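Local structure of uncharacterized HTH-type transcriptional regulator SAR2349 (Staphylococcus aureus, 4EM2) at residues G65-L70 and T98-L102; N105-V110 and L122-G128. The protein probably binds DNA as a MarR-family transcription regulator, and binds salicylate at several sites. All blocks are in the same frame, centred on the assembly; numbering follows the deposited sequence.

Contact 1: residues G65-L70 and T98-L102; sequences GQWLIL and TLKAL. With SAL (2-hydroxybenzoic acid), chain E; SAL (2-hydroxybenzoic acid), chain C; SAL (2-hydroxybenzoic acid), chain B.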
loop_
_atom_site.group_PDB
_atom_site.type_symbol
_atom_site.label_atom_id
_atom_site.label_comp_id
_atom_site.label_asym_id
_atom_site.label_seq_id
_atom_site.Cartn_x
_atom_site.Cartn_y
_atom_site.Cartn_z
ATOM N N GLY A 65 -2.285 -6.618 2.968
ATOM C CA GLY A 65 -3.264 -6.444 1.879
ATOM C C GLY A 65 -4.315 -5.395 2.259
ATOM O O GLY A 65 -4.651 -4.479 1.487
ATOM N N GLN A 66 -4.823 -5.550 3.478
ATOM C CA GLN A 66 -5.802 -4.668 4.108
ATOM C C GLN A 66 -5.254 -3.218 4.167
ATOM O O GLN A 66 -5.916 -2.281 3.783
ATOM C CB GLN A 66 -6.070 -5.182 5.529
ATOM C CG GLN A 66 -6.787 -6.526 5.541
ATOM C CD GLN A 66 -7.039 -7.023 6.969
ATOM O OE1 GLN A 66 -6.517 -6.464 7.905
ATOM N NE2 GLN A 66 -7.812 -8.103 7.110
ATOM N N TRP A 67 -4.017 -3.055 4.589
ATOM C CA TRP A 67 -3.478 -1.730 4.633
ATOM C C TRP A 67 -3.418 -1.075 3.255
ATOM O O TRP A 67 -3.767 0.096 3.079
ATOM C CB TRP A 67 -2.085 -1.775 5.268
ATOM C CG TRP A 67 -1.350 -0.455 5.030
ATOM C CD1 TRP A 67 -0.295 -0.267 4.195
ATOM C CD2 TRP A 67 -1.664 0.827 5.590
ATOM N NE1 TRP A 67 0.074 1.051 4.195
ATOM C CE2 TRP A 67 -0.737 1.751 5.052
ATOM C CE3 TRP A 67 -2.620 1.289 6.506
ATOM C CZ2 TRP A 67 -0.732 3.145 5.411
ATOM C CZ3 TRP A 67 -2.611 2.689 6.868
ATOM C CH2 TRP A 67 -1.676 3.575 6.315
ATOM N N LEU A 68 -3.016 -1.827 2.240
ATOM C CA LEU A 68 -2.908 -1.223 0.921
ATOM C C LEU A 68 -4.232 -0.719 0.402
ATOM O O LEU A 68 -4.326 0.404 -0.201
ATOM C CB LEU A 68 -2.268 -2.252 -0.067
ATOM C CG LEU A 68 -0.795 -2.549 0.288
ATOM C CD1 LEU A 68 -0.248 -3.679 -0.716
ATOM C CD2 LEU A 68 0.059 -1.284 0.088
ATOM N N ILE A 69 -5.280 -1.523 0.603
ATOM C CA ILE A 69 -6.616 -1.116 0.123
ATOM C C ILE A 69 -7.074 0.075 0.996
ATOM O O ILE A 69 -7.628 1.047 0.473
ATOM C CB ILE A 69 -7.622 -2.259 0.274
ATOM C CG1 ILE A 69 -7.224 -3.451 -0.649
ATOM C CG2 ILE A 69 -9.044 -1.773 -0.035
ATOM C CD1 ILE A 69 -7.006 -3.110 -2.023
ATOM N N LEU A 70 -6.814 -0.004 2.303
ATOM C CA LEU A 70 -7.224 1.087 3.205
ATOM C C LEU A 70 -6.602 2.403 2.745
ATOM O O LEU A 70 -7.293 3.427 2.615
ATOM C CB LEU A 70 -6.794 0.811 4.654
ATOM C CG LEU A 70 -7.269 1.884 5.694
ATOM C CD1 LEU A 70 -8.808 1.757 5.821
ATOM C CD2 LEU A 70 -6.642 1.710 7.081
ATOM N N THR A 98 -10.799 -8.591 0.862
ATOM C CA THR A 98 -10.040 -7.672 1.755
ATOM C C THR A 98 -10.977 -6.569 2.225
ATOM O O THR A 98 -10.950 -6.193 3.376
ATOM C CB THR A 98 -8.866 -7.061 0.954
ATOM O OG1 THR A 98 -8.041 -8.127 0.497
ATOM C CG2 THR A 98 -8.007 -6.083 1.804
ATOM N N LEU A 99 -11.809 -6.043 1.318
ATOM C CA LEU A 99 -12.741 -4.974 1.702
ATOM C C LEU A 99 -13.687 -5.498 2.733
ATOM O O LEU A 99 -14.004 -4.820 3.726
ATOM C CB LEU A 99 -13.556 -4.494 0.517
ATOM C CG LEU A 99 -12.856 -3.432 -0.326
ATOM C CD1 LEU A 99 -13.608 -3.349 -1.660
ATOM C CD2 LEU A 99 -12.808 -2.034 0.383
ATOM N N LYS A 100 -14.154 -6.721 2.505
ATOM C CA LYS A 100 -15.073 -7.327 3.433
ATOM C C LYS A 100 -14.457 -7.345 4.825
ATOM O O LYS A 100 -15.137 -7.116 5.814
ATOM C CB LYS A 100 -15.422 -8.757 3.008
ATOM C CG LYS A 100 -16.348 -8.871 1.805
ATOM C CD LYS A 100 -16.925 -10.316 1.696
ATOM C CE LYS A 100 -17.706 -10.640 2.993
ATOM N NZ LYS A 100 -17.364 -11.935 3.656
ATOM N N ALA A 101 -13.162 -7.631 4.923
ATOM C CA ALA A 101 -12.536 -7.633 6.245
ATOM C C ALA A 101 -12.439 -6.191 6.763
ATOM O O ALA A 101 -12.702 -5.920 7.926
ATOM C CB ALA A 101 -11.168 -8.266 6.183
ATOM N N LEU A 102 -12.050 -5.249 5.914
ATOM C CA LEU A 102 -11.987 -3.830 6.347
ATOM C C LEU A 102 -13.366 -3.364 6.927
ATOM O O LEU A 102 -13.414 -2.712 7.999
ATOM C CB LEU A 102 -11.614 -2.957 5.175
ATOM C CG LEU A 102 -10.114 -3.141 4.778
ATOM C CD1 LEU A 102 -9.828 -2.370 3.488
ATOM C CD2 LEU A 102 -9.235 -2.668 5.975
HETATM C "C1'" SAL E . -2.642 -4.630 -3.006
HETATM O "O1'" SAL E . -1.472 -4.459 -3.365
HETATM O "O2'" SAL E . -3.518 -3.610 -3.141
HETATM C C1 SAL E . -3.113 -5.954 -2.465
HETATM C C2 SAL E . -2.347 -7.155 -2.699
HETATM C C3 SAL E . -2.841 -8.396 -2.175
HETATM C C4 SAL E . -4.063 -8.444 -1.433
HETATM C C5 SAL E . -4.816 -7.252 -1.202
HETATM C C6 SAL E . -4.348 -6.023 -1.708
HETATM O O2 SAL E . -1.141 -7.121 -3.434
HETATM C "C1'" SAL C . 5.051 2.060 2.840
HETATM O "O1'" SAL C . 4.407 2.948 2.347
HETATM O "O2'" SAL C . 6.300 1.845 2.456
HETATM C C1 SAL C . 4.465 1.246 3.895
HETATM C C2 SAL C . 3.131 1.523 4.321
HETATM C C3 SAL C . 2.567 0.737 5.362
HETATM C C4 SAL C . 3.312 -0.313 5.967
HETATM C C5 SAL C . 4.639 -0.586 5.527
HETATM C C6 SAL C . 5.216 0.193 4.494
HETATM O O2 SAL C . 2.410 2.554 3.710
HETATM C "C1'" SAL B . 3.313 -2.129 -2.651
HETATM O "O1'" SAL B . 2.987 -1.163 -3.352
HETATM O "O2'" SAL B . 3.432 -3.376 -3.183
HETATM C C1 SAL B . 3.493 -1.960 -1.213
HETATM C C2 SAL B . 3.588 -0.669 -0.621
HETATM C C3 SAL B . 3.740 -0.525 0.766
HETATM C C4 SAL B . 3.796 -1.674 1.568
HETATM C C5 SAL B . 3.711 -2.957 0.983
HETATM C C6 SAL B . 3.563 -3.102 -0.398
HETATM O O2 SAL B . 3.529 0.395 -1.365
#
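The methyl CG2 of Thr-98 rests on the backbone of the facing helix, 3.5 Å from CA of Gln-66, where the helices of 65-70 and 98-102 cross nearly at right angles (-83°) with their axes 9.4 Å apart. The methyl arrives there because CG2 lies anti to the backbone N of Thr-98 while OG1 swings beside that nitrogen, turned back to the carbonyl of Thr-94 in its own helix. Packing is close around the buried Ile-69. Its CG1 lies 3.7 Å from CG2 of Thr-98, and its CG2 branch meets two leucines, 3.7 Å from CD1 of Leu-102 and 3.8 Å from CD2 of Leu-99, the side chains of Ile-69 and Leu-99 crossing at about a right angle. Leu-70 adds a looser touch, its CD1 4.4 Å from CD2 of Leu-102. The contact opens toward solvent at Ala-101, which is partly exposed; NE2 of the buried Gln-66 passes 3.5 Å from its CB, and OE1 of Gln-66 is held by the backbone N of Tyr-63. At the Gly-65 end, the salicylate of chain E packs against the helix backbone, its C5 3.5 Å from CA of Gly-65, and its carboxylate oxygen O2' lies against CD1 of Ile-69. The helices are thus joined by apolar contact, their polar side-chain groups bonding locally, and Ile-69 and Thr-98 serve both the helix crossing and the salicylate pocket.

Contact 2: residues N105-V110 and L122-G128; sequences NDLITV and LTLTPKG. With SAL (2-hydroxybenzoic acid), chain D.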
loop_
_atom_site.group_PDB
_atom_site.type_symbol
_atom_site.label_atom_id
_atom_site.label_comp_id
_atom_site.label_asym_id
_atom_site.label_seq_id
_atom_site.Cartn_x
_atom_site.Cartn_y
_atom_site.Cartn_z
ATOM N N ASN A 105 -14.075 -4.971 10.157
ATOM C CA ASN A 105 -13.279 -4.395 11.215
ATOM C C ASN A 105 -13.672 -2.945 11.515
ATOM O O ASN A 105 -12.969 -2.280 12.281
ATOM C CB ASN A 105 -11.787 -4.431 10.847
ATOM C CG ASN A 105 -11.265 -5.824 10.734
ATOM O OD1 ASN A 105 -11.555 -6.661 11.583
ATOM N ND2 ASN A 105 -10.491 -6.096 9.686
ATOM N N ASP A 106 -14.747 -2.433 10.890
ATOM C CA ASP A 106 -15.145 -1.040 11.190
ATOM C C ASP A 106 -14.111 0.027 10.722
ATOM O O ASP A 106 -13.974 1.113 11.317
ATOM C CB ASP A 106 -15.346 -0.948 12.704
ATOM C CG ASP A 106 -16.083 0.330 13.150
ATOM O OD1 ASP A 106 -16.819 0.933 12.331
ATOM O OD2 ASP A 106 -15.933 0.701 14.352
ATOM N N LEU A 107 -13.377 -0.278 9.659
ATOM C CA LEU A 107 -12.362 0.657 9.150
ATOM C C LEU A 107 -12.867 1.435 7.939
ATOM O O LEU A 107 -12.323 2.487 7.599
ATOM C CB LEU A 107 -11.081 -0.116 8.765
ATOM C CG LEU A 107 -10.419 -0.753 9.994
ATOM C CD1 LEU A 107 -9.249 -1.652 9.546
ATOM C CD2 LEU A 107 -9.935 0.340 10.926
ATOM N N ILE A 108 -13.899 0.894 7.289
ATOM C CA ILE A 108 -14.470 1.555 6.133
ATOM C C ILE A 108 -15.966 1.363 6.130
ATOM O O ILE A 108 -16.480 0.357 6.623
ATOM C CB ILE A 108 -13.933 1.049 4.738
ATOM C CG1 ILE A 108 -14.392 -0.369 4.496
ATOM C CG2 ILE A 108 -12.401 1.216 4.610
ATOM C CD1 ILE A 108 -14.081 -0.872 3.012
ATOM N N THR A 109 -16.653 2.349 5.564
ATOM C CA THR A 109 -18.104 2.297 5.493
ATOM C C THR A 109 -18.536 2.268 4.023
ATOM O O THR A 109 -17.924 2.895 3.180
ATOM C CB THR A 109 -18.735 3.515 6.185
ATOM O OG1 THR A 109 -17.974 4.692 5.865
ATOM C CG2 THR A 109 -18.734 3.332 7.687
ATOM N N VAL A 110 -19.624 1.561 3.774
ATOM C CA VAL A 110 -20.175 1.376 2.456
ATOM C C VAL A 110 -21.457 2.192 2.254
ATOM O O VAL A 110 -22.389 2.091 3.037
ATOM C CB VAL A 110 -20.559 -0.116 2.253
ATOM C CG1 VAL A 110 -21.081 -0.336 0.852
ATOM C CG2 VAL A 110 -19.381 -1.015 2.552
ATOM N N LEU A 122 -17.209 3.906 -1.133
ATOM C CA LEU A 122 -16.485 3.497 0.065
ATOM C C LEU A 122 -15.662 4.631 0.637
ATOM O O LEU A 122 -14.957 5.329 -0.102
ATOM C CB LEU A 122 -15.518 2.348 -0.284
ATOM C CG LEU A 122 -16.160 1.217 -1.096
ATOM C CD1 LEU A 122 -15.064 0.349 -1.815
ATOM C CD2 LEU A 122 -16.988 0.388 -0.187
ATOM N N THR A 123 -15.727 4.795 1.955
ATOM C CA THR A 123 -14.938 5.825 2.605
ATOM C C THR A 123 -14.459 5.299 3.946
ATOM O O THR A 123 -15.042 4.358 4.479
ATOM C CB THR A 123 -15.784 7.091 2.909
ATOM O OG1 THR A 123 -16.963 6.675 3.592
ATOM C CG2 THR A 123 -16.109 7.851 1.626
ATOM N N LEU A 124 -13.427 5.932 4.506
ATOM C CA LEU A 124 -12.918 5.477 5.803
ATOM C C LEU A 124 -13.844 5.895 6.890
ATOM O O LEU A 124 -14.446 6.963 6.813
ATOM C CB LEU A 124 -11.566 6.109 6.160
ATOM C CG LEU A 124 -10.291 5.882 5.297
ATOM C CD1 LEU A 124 -9.063 5.902 6.185
ATOM C CD2 LEU A 124 -10.359 4.622 4.527
ATOM N N THR A 125 -13.953 5.058 7.913
ATOM C CA THR A 125 -14.727 5.438 9.125
ATOM C C THR A 125 -13.749 6.235 10.003
ATOM O O THR A 125 -12.543 6.276 9.727
ATOM C CB THR A 125 -15.049 4.245 9.966
ATOM O OG1 THR A 125 -13.784 3.651 10.340
ATOM C CG2 THR A 125 -15.933 3.251 9.182
ATOM N N PRO A 126 -14.240 6.861 11.098
ATOM C CA PRO A 126 -13.309 7.631 11.964
ATOM C C PRO A 126 -12.156 6.748 12.520
ATOM O O PRO A 126 -11.000 7.204 12.702
ATOM C CB PRO A 126 -14.210 8.154 13.088
ATOM C CG PRO A 126 -15.578 8.419 12.325
ATOM C CD PRO A 126 -15.663 7.165 11.397
ATOM N N LYS A 127 -12.496 5.508 12.849
ATOM C CA LYS A 127 -11.499 4.543 13.337
ATOM C C LYS A 127 -10.482 4.323 12.216
ATOM O O LYS A 127 -9.258 4.330 12.438
ATOM C CB LYS A 127 -12.207 3.233 13.645
ATOM C CG LYS A 127 -11.312 2.173 14.294
ATOM C CD LYS A 127 -12.108 0.870 14.535
ATOM C CE LYS A 127 -11.188 -0.263 14.911
ATOM N NZ LYS A 127 -11.884 -1.600 14.834
ATOM N N GLY A 128 -10.985 4.158 11.005
ATOM C CA GLY A 128 -10.114 3.971 9.865
ATOM C C GLY A 128 -9.119 5.117 9.711
ATOM O O GLY A 128 -7.889 4.888 9.467
HETATM C "C1'" SAL D . -20.014 -5.585 1.533
HETATM O "O1'" SAL D . -19.784 -6.729 1.898
HETATM O "O2'" SAL D . -20.933 -4.845 2.210
HETATM C C1 SAL D . -19.269 -4.996 0.374
HETATM C C2 SAL D . -18.401 -5.801 -0.424
HETATM C C3 SAL D . -17.697 -5.211 -1.514
HETATM C C4 SAL D . -17.856 -3.840 -1.806
HETATM C C5 SAL D . -18.712 -3.054 -1.025
HETATM C C6 SAL D . -19.414 -3.614 0.052
HETATM O O2 SAL D . -18.247 -7.123 -0.135
HETATM O O HOH W 1 -14.729 -0.865 16.004
HETATM O O HOH W 2 -18.932 5.698 1.887
#
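Thr-109 and Thr-123 face each other as the hydrogen-bonded pair of the antiparallel beta hairpin, which in MarR-family proteins forms the wing of the winged helix-turn-helix domain. Both side chains rise from the same face and cross obliquely. Thr-109 OG1 sits between its backbone N and carbonyl carbon (chi1 41°), a rotation that brings it over the carbonyl plane of Thr-123, so that OG1 adds a 3.3 Å bond to Thr-123 O, which already accepts from Thr-109 N at 2.8 Å. On the other face Val-110 and Leu-122 lie side by side and point the same way, Val-110 CG2 to Leu-122 CD2 3.9 Å, and both touch a salicylate ring. Ile-108 and Leu-124 diverge from their non-hydrogen-bonded pair, their side chains crossing obliquely, with Ile-108 CG2 4.0 Å from Leu-124 CD2. Beyond the strands, Lys-127 runs fully extended across Asp-106 at about a right angle, and its NZ bonds to Asn-105 O at 2.9 Å; a water links NZ to Asp-106 OD2. Asp-106 itself closes the preceding helix in a Schellman motif. Thr-125, the N-cap of the next helix, ties the two helix ends together: its OG1 donates to Asp-106 O at 2.7 Å and accepts from Gly-128 N at 2.9 Å.

In the fold
Contacts 1 and 2 lie in series along the chain, their centres about 10 Å apart, and meet directly. Helix 92-104, which supplies 98-102, leads into 105-110, and Leu-102 O probably accepts a hydrogen bond from Leu-107 N, 2.9 Å away. Leu-70 of contact 1 reaches both strands of contact 2: its CD1 lies 3.5 Å from CD2 of Leu-124 and 3.8 Å from CG2 of Ile-108. The hairpin is thereby seated on the crossed helices through a shared apolar core. Salicylate occupies separate sites: Gly-65, Leu-68, Ile-69 and Thr-98 line one, whereas Lys-100 of contact 1 joins Val-110 and Leu-122 of contact 2 around another.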